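Local structure of MS5a (Brassica napus, 6L77) at residues I139-Y142 / M143-F147; E172-R176 / E177-K181. The protein is a meiosis-related protein with cystatin-like folds that, unlike the inhibitory cystatins, is linked to enhancement of papain activity, its cellular role being unsettled. One frame throughout, in Å; residues are numbered along the deposited sequence.

Contact 1. Residues I139-Y142 / M143-F147; sequences IRLY and MEISF
Arg140 and Glu144 lie side by side, one turn apart on helix 138-150, and point the same way. Arg140 NH1 meets Glu144 OE2 at 3.4 Å, a salt bridge whose hydrogen bond is long and weak but nearly straight (170°). OE2 sits at the edge of the guanidinium, in its plane. The carboxylate plane is turned 60° from that of the guanidinium, and OE2 also lies 3.3 Å from Arg140 CG. On another side of the turn, Leu141 and Ile145 cross at a slant, CD1 to CD1 at 3.8 Å. They pack on Val20 of helix 12-29. The methyl CE of selenomethionine Met143 folds back to 3.7 Å from Arg140 CG. Tyr142 O takes two hydrogen bonds, from Ser146 N at 3.0 Å and from Ser146 OG at 2.8 Å, which arrive from opposite faces of the carbonyl plane. Ser146 OG stands beside its own backbone N (chi1 -59°), within reach of that carbonyl. The Tyr142 hydroxyl is hydrogen-bonded to His23 NE2 and Arg210 NE. The Arg140-Glu144 ion pair thus marks the more exposed flank, Leu141, Ile145 and Met143 face other parts of the fold, and the buried serine hydroxyl is satisfied by the helix itself.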
ATOM      1  N   ILE A 139       3.977   5.064  -1.749  1.00 22.87           N
ATOM      2  CA  ILE A 139       4.831   4.160  -2.508  1.00 20.32           C
ATOM      3  C   ILE A 139       5.688   3.337  -1.554  1.00 23.97           C
ATOM      4  O   ILE A 139       5.740   2.106  -1.647  1.00 19.49           O
ATOM      5  CB  ILE A 139       5.677   4.961  -3.513  1.00 20.51           C
ATOM      6  CG1 ILE A 139       4.750   5.579  -4.569  1.00 20.06           C
ATOM      7  CG2 ILE A 139       6.760   4.095  -4.161  1.00 20.31           C
ATOM      8  CD1 ILE A 139       5.472   6.558  -5.503  1.00 20.52           C
ATOM      9  N   ARG A 140       6.332   4.003  -0.588  1.00 21.13           N
ATOM     10  CA  ARG A 140       7.092   3.275   0.424  1.00 24.50           C
ATOM     11  C   ARG A 140       6.198   2.331   1.218  1.00 22.05           C
ATOM     12  O   ARG A 140       6.599   1.204   1.532  1.00 22.85           O
ATOM     13  CB  ARG A 140       7.802   4.241   1.376  1.00 26.51           C
ATOM     14  CG  ARG A 140       8.405   3.525   2.606  1.00 31.41           C
ATOM     15  CD  ARG A 140       9.339   4.418   3.398  1.00 43.94           C
ATOM     16  NE  ARG A 140       8.752   5.720   3.690  1.00 60.06           N
ATOM     17  CZ  ARG A 140       7.962   5.971   4.729  1.00 71.24           C
ATOM     18  NH1 ARG A 140       7.655   4.999   5.579  1.00 78.82           N
ATOM     19  NH2 ARG A 140       7.473   7.194   4.915  1.00 67.87           N
ATOM     20  N   LEU A 141       4.983   2.777   1.559  1.00 19.16           N
ATOM     21  CA  LEU A 141       4.036   1.904   2.249  1.00 19.47           C
ATOM     22  C   LEU A 141       3.794   0.608   1.476  1.00 20.15           C
ATOM     23  O   LEU A 141       3.817  -0.488   2.057  1.00 20.19           O
ATOM     24  CB  LEU A 141       2.715   2.647   2.468  1.00 18.40           C
ATOM     25  CG  LEU A 141       1.593   1.810   3.107  1.00 18.69           C
ATOM     26  CD1 LEU A 141       2.021   1.285   4.470  1.00 22.69           C
ATOM     27  CD2 LEU A 141       0.345   2.649   3.244  1.00 18.91           C
ATOM     28  N   TYR A 142       3.533   0.708   0.165  1.00 21.17           N
ATOM     29  CA  TYR A 142       3.224  -0.511  -0.584  1.00 19.95           C
ATOM     30  C   TYR A 142       4.446  -1.417  -0.654  1.00 21.65           C
ATOM     31  O   TYR A 142       4.319  -2.646  -0.561  1.00 24.37           O
ATOM     32  CB  TYR A 142       2.716  -0.192  -1.993  1.00 18.96           C
ATOM     33  CG  TYR A 142       1.364   0.519  -2.099  1.00 16.95           C
ATOM     34  CD1 TYR A 142       0.728   1.061  -0.978  1.00 16.73           C
ATOM     35  CD2 TYR A 142       0.734   0.646  -3.336  1.00 18.64           C
ATOM     36  CE1 TYR A 142      -0.512   1.717  -1.099  1.00 18.01           C
ATOM     37  CE2 TYR A 142      -0.489   1.299  -3.465  1.00 17.29           C
ATOM     38  CZ  TYR A 142      -1.102   1.835  -2.348  1.00 18.52           C
ATOM     39  OH  TYR A 142      -2.303   2.484  -2.487  1.00 19.68           O
HETATM   40  N   MSE A 143       5.637  -0.832  -0.779  1.00 18.94           N
HETATM   41  CA  MSE A 143       6.877  -1.620  -0.690  1.00 20.72           C
HETATM   42  C   MSE A 143       7.005  -2.338   0.661  1.00 21.58           C
HETATM   43  O   MSE A 143       7.343  -3.522   0.730  1.00 23.08           O
HETATM   44  CB  MSE A 143       8.105  -0.726  -0.902  1.00 20.58           C
HETATM   45  CG  MSE A 143       9.435  -1.440  -0.620  1.00 27.94           C
HETATM   46 SE   MSE A 143      10.974  -0.211  -0.662  1.00 36.57          SE
HETATM   47  CE  MSE A 143      10.466   0.975   0.814  1.00 27.28           C
ATOM     48  N   GLU A 144       6.734  -1.605   1.743  1.00 24.35           N
ATOM     49  CA  GLU A 144       6.872  -2.192   3.073  1.00 24.45           C
ATOM     50  C   GLU A 144       5.905  -3.351   3.277  1.00 22.26           C
ATOM     51  O   GLU A 144       6.275  -4.386   3.848  1.00 24.37           O
ATOM     52  CB  GLU A 144       6.673  -1.114   4.137  1.00 23.80           C
ATOM     53  CG  GLU A 144       7.851  -0.158   4.184  1.00 27.91           C
ATOM     54  CD  GLU A 144       7.679   0.964   5.188  1.00 44.76           C
ATOM     55  OE1 GLU A 144       6.571   1.107   5.754  1.00 45.77           O
ATOM     56  OE2 GLU A 144       8.661   1.706   5.401  1.00 40.26           O
ATOM     57  N   ILE A 145       4.664  -3.208   2.814  1.00 22.07           N
ATOM     58  CA  ILE A 145       3.709  -4.305   2.941  1.00 20.72           C
ATOM     59  C   ILE A 145       4.141  -5.492   2.088  1.00 22.90           C
ATOM     60  O   ILE A 145       4.009  -6.649   2.503  1.00 23.28           O
ATOM     61  CB  ILE A 145       2.292  -3.824   2.576  1.00 21.97           C
ATOM     62  CG1 ILE A 145       1.863  -2.711   3.536  1.00 23.25           C
ATOM     63  CG2 ILE A 145       1.305  -4.982   2.648  1.00 24.37           C
ATOM     64  CD1 ILE A 145       0.578  -2.029   3.152  1.00 21.17           C
ATOM     65  N   SER A 146       4.677  -5.225   0.895  1.00 23.93           N
ATOM     66  CA  SER A 146       5.182  -6.300   0.045  1.00 24.77           C
ATOM     67  C   SER A 146       6.331  -7.038   0.716  1.00 24.74           C
ATOM     68  O   SER A 146       6.379  -8.275   0.715  1.00 25.08           O
ATOM     69  CB  SER A 146       5.636  -5.731  -1.304  1.00 24.48           C
ATOM     70  OG  SER A 146       4.571  -5.073  -1.966  1.00 25.41           O
ATOM     71  N   PHE A 147       7.284  -6.291   1.279  1.00 23.83           N
ATOM     72  CA  PHE A 147       8.423  -6.921   1.945  1.00 28.57           C
ATOM     73  C   PHE A 147       7.965  -7.766   3.130  1.00 25.70           C
ATOM     74  O   PHE A 147       8.460  -8.884   3.338  1.00 28.11           O
ATOM     75  CB  PHE A 147       9.416  -5.844   2.395  1.00 27.75           C
ATOM     76  CG  PHE A 147      10.650  -6.397   3.061  1.00 28.34           C
ATOM     77  CD1 PHE A 147      11.578  -7.130   2.334  1.00 32.00           C
ATOM     78  CD2 PHE A 147      10.873  -6.190   4.412  1.00 31.00           C
ATOM     79  CE1 PHE A 147      12.705  -7.649   2.948  1.00 36.12           C
ATOM     80  CE2 PHE A 147      12.010  -6.711   5.034  1.00 34.46           C
ATOM     81  CZ  PHE A 147      12.917  -7.436   4.301  1.00 33.05           C
TER

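Contact 2. Residues E172-R176 / E177-K181; sequences ENVPR and ETVLK
Val174 and Val179 touch through their CG2 methyls at 3.6 Å, their side chains meeting at a slant. Val174 CG2 also approaches Thr178 CG2, at 4.1 Å, where the two side chains cross at about a right angle. Chi1 of Val174 (-60°) puts CG2 between the backbone N and the carbonyl carbon, facing the first helical turn. The Pro175 ring comes in beside it, with CD 3.7 Å from Thr178 OG1. Further round the turn, Arg176 and Leu180 run alongside each other, CG to CD1 at 3.9 Å.

The backbone holds these groups in place. Pro175 is the N-cap residue, and its carbonyl points into the start of the helix. Pro175 O accepts from Val179 N at 3.3 Å, in the carbonyl plane, and weakly from Thr178 N at 2.9 Å. Leu180 N bonds to Arg176 O at 3.2 Å. Val174 just before the cap and Val179 at N4 thus form a hydrophobic staple across the first turn.

Outside this shell, Arg176 NH1 is hydrogen-bonded to Lys127 O and forms a salt bridge with Asp132. Val174 O accepts from the Tyr126 hydroxyl. Val179 packs on Val168 and Thr170 of strand 161-170 and on Tyr126 of strand 124-127. The short helix 176-181 thus leaves the loop after strand 161-170, lies against the last two strands at one edge of the antiparallel sheet, and leads on to strand 186-195.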
ATOM      1  N   GLU A 172      -5.756   5.381 -17.804  1.00 23.06           N
ATOM      2  CA  GLU A 172      -6.107   6.583 -18.537  1.00 28.54           C
ATOM      3  C   GLU A 172      -4.900   7.505 -18.584  1.00 24.60           C
ATOM      4  O   GLU A 172      -4.071   7.517 -17.665  1.00 23.03           O
ATOM      5  CB  GLU A 172      -7.271   7.328 -17.880  1.00 42.12           C
ATOM      6  CG  GLU A 172      -8.473   6.476 -17.545  1.00 64.22           C
ATOM      7  CD  GLU A 172      -9.394   7.168 -16.561  1.00 83.75           C
ATOM      8  OE1 GLU A 172      -9.054   8.288 -16.110  1.00 84.80           O
ATOM      9  OE2 GLU A 172     -10.455   6.593 -16.234  1.00 92.86           O
ATOM     10  N   ASN A 173      -4.833   8.290 -19.651  1.00 23.88           N
ATOM     11  CA  ASN A 173      -3.733   9.220 -19.885  1.00 23.70           C
ATOM     12  C   ASN A 173      -3.957  10.479 -19.048  1.00 23.22           C
ATOM     13  O   ASN A 173      -4.664  11.396 -19.471  1.00 27.62           O
ATOM     14  CB  ASN A 173      -3.646   9.547 -21.370  1.00 24.89           C
ATOM     15  CG  ASN A 173      -2.396  10.322 -21.721  1.00 25.69           C
ATOM     16  OD1 ASN A 173      -1.830  11.006 -20.873  1.00 27.91           O
ATOM     17  ND2 ASN A 173      -1.965  10.224 -22.967  1.00 25.80           N
ATOM     18  N   VAL A 174      -3.318  10.553 -17.882  1.00 22.18           N
ATOM     19  CA  VAL A 174      -3.581  11.647 -16.944  1.00 21.76           C
ATOM     20  C   VAL A 174      -2.265  12.330 -16.582  1.00 26.27           C
ATOM     21  O   VAL A 174      -1.178  11.780 -16.825  1.00 21.23           O
ATOM     22  CB  VAL A 174      -4.310  11.141 -15.677  1.00 23.41           C
ATOM     23  CG1 VAL A 174      -5.644  10.507 -16.056  1.00 27.42           C
ATOM     24  CG2 VAL A 174      -3.446  10.149 -14.906  1.00 20.15           C
ATOM     25  N   PRO A 175      -2.322  13.535 -15.994  1.00 25.49           N
ATOM     26  CA  PRO A 175      -1.077  14.182 -15.549  1.00 25.06           C
ATOM     27  C   PRO A 175      -0.413  13.373 -14.446  1.00 20.08           C
ATOM     28  O   PRO A 175      -1.074  12.709 -13.644  1.00 19.49           O
ATOM     29  CB  PRO A 175      -1.542  15.554 -15.031  1.00 24.71           C
ATOM     30  CG  PRO A 175      -2.850  15.798 -15.698  1.00 27.52           C
ATOM     31  CD  PRO A 175      -3.482  14.425 -15.796  1.00 25.31           C
ATOM     32  N   ARG A 176       0.919  13.456 -14.403  1.00 21.80           N
ATOM     33  CA  ARG A 176       1.688  12.745 -13.381  1.00 19.40           C
ATOM     34  C   ARG A 176       1.200  13.082 -11.976  1.00 18.75           C
ATOM     35  O   ARG A 176       1.137  12.205 -11.111  1.00 19.18           O
ATOM     36  CB  ARG A 176       3.171  13.091 -13.537  1.00 22.58           C
ATOM     37  CG  ARG A 176       4.120  12.488 -12.492  1.00 22.11           C
ATOM     38  CD  ARG A 176       5.564  12.835 -12.923  1.00 22.91           C
ATOM     39  NE  ARG A 176       5.875  12.077 -14.131  1.00 23.17           N
ATOM     40  CZ  ARG A 176       6.891  11.234 -14.245  1.00 26.40           C
ATOM     41  NH1 ARG A 176       7.751  11.094 -13.240  1.00 27.85           N
ATOM     42  NH2 ARG A 176       7.052  10.544 -15.367  1.00 24.90           N
ATOM     43  N   GLU A 177       0.845  14.347 -11.730  0.50 19.00           N
ATOM     44  CA  GLU A 177       0.369  14.732 -10.403  0.50 20.92           C
ATOM     45  C   GLU A 177      -0.867  13.932 -10.001  0.50 21.96           C
ATOM     46  O   GLU A 177      -1.024  13.558  -8.831  0.50 20.51           O
ATOM     47  CB  GLU A 177       0.067  16.233 -10.367  0.50 26.70           C
ATOM     48  CG  GLU A 177       1.170  17.113 -10.928  0.50 27.30           C
ATOM     49  CD  GLU A 177       1.030  17.334 -12.425  0.50 34.36           C
ATOM     50  OE1 GLU A 177       0.251  18.230 -12.829  0.50 40.98           O
ATOM     51  OE2 GLU A 177       1.674  16.596 -13.195  0.50 20.69           O
ATOM     52  N   THR A 178      -1.758  13.668 -10.958  1.00 20.96           N
ATOM     53  CA  THR A 178      -2.935  12.849 -10.676  1.00 20.98           C
ATOM     54  C   THR A 178      -2.540  11.429 -10.307  1.00 24.13           C
ATOM     55  O   THR A 178      -3.128  10.829  -9.397  1.00 21.98           O
ATOM     56  CB  THR A 178      -3.856  12.846 -11.895  1.00 21.76           C
ATOM     57  OG1 THR A 178      -4.285  14.188 -12.150  1.00 25.59           O
ATOM     58  CG2 THR A 178      -5.071  11.958 -11.661  1.00 26.00           C
ATOM     59  N   VAL A 179      -1.544  10.871 -11.000  1.00 19.66           N
ATOM     60  CA  VAL A 179      -1.116   9.508 -10.697  1.00 18.81           C
ATOM     61  C   VAL A 179      -0.655   9.397  -9.251  1.00 23.56           C
ATOM     62  O   VAL A 179      -0.913   8.394  -8.574  1.00 21.34           O
ATOM     63  CB  VAL A 179      -0.013   9.078 -11.678  1.00 19.97           C
ATOM     64  CG1 VAL A 179       0.441   7.665 -11.390  1.00 21.48           C
ATOM     65  CG2 VAL A 179      -0.524   9.174 -13.127  1.00 20.40           C
ATOM     66  N   LEU A 180       0.041  10.417  -8.756  1.00 17.97           N
ATOM     67  CA  LEU A 180       0.635  10.363  -7.420  1.00 18.61           C
ATOM     68  C   LEU A 180      -0.313  10.782  -6.302  1.00 24.76           C
ATOM     69  O   LEU A 180      -0.173  10.291  -5.172  1.00 21.05           O
ATOM     70  CB  LEU A 180       1.874  11.263  -7.378  1.00 18.48           C
ATOM     71  CG  LEU A 180       3.056  10.757  -8.193  1.00 23.93           C
ATOM     72  CD1 LEU A 180       3.978  11.918  -8.609  1.00 23.72           C
ATOM     73  CD2 LEU A 180       3.810   9.727  -7.354  1.00 25.41           C
ATOM     74  N   LYS A 181      -1.259  11.688  -6.570  1.00 22.24           N
ATOM     75  CA  LYS A 181      -2.014  12.330  -5.498  1.00 23.61           C
ATOM     76  C   LYS A 181      -3.485  11.936  -5.427  1.00 27.17           C
ATOM     77  O   LYS A 181      -4.125  12.213  -4.411  1.00 30.85           O
ATOM     78  CB  LYS A 181      -1.929  13.865  -5.625  1.00 23.65           C
ATOM     79  CG  LYS A 181      -0.538  14.452  -5.405  1.00 31.46           C
ATOM     80  CD  LYS A 181      -0.582  15.982  -5.438  1.00 39.29           C
ATOM     81  CE  LYS A 181       0.803  16.588  -5.602  1.00 45.32           C
ATOM     82  NZ  LYS A 181       1.681  16.358  -4.428  1.00 51.31           N
TER

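In the fold
The two contacts come in series along the chain, both in the C-terminal, cystatin-like part of MS5 that was crystallised and inside the MS5 family region. Contact 1 is in helix 138-150, and strand 161-170 lies between that helix and contact 2, at the start of helix 176-181. Their centres are about 20 Å apart. Contact 1 is buried, about 6 Å from the centre of the chain, while contact 2 lies about 17 Å from it. They still meet at one point, where Ile139 CD1 packs on Leu180 CD2 at 4.0 Å. Strand 161-170, next to the outermost strand 124-127, takes Ile139 and Met143 from contact 1 and Val179 from contact 2, joining both near one sheet edge.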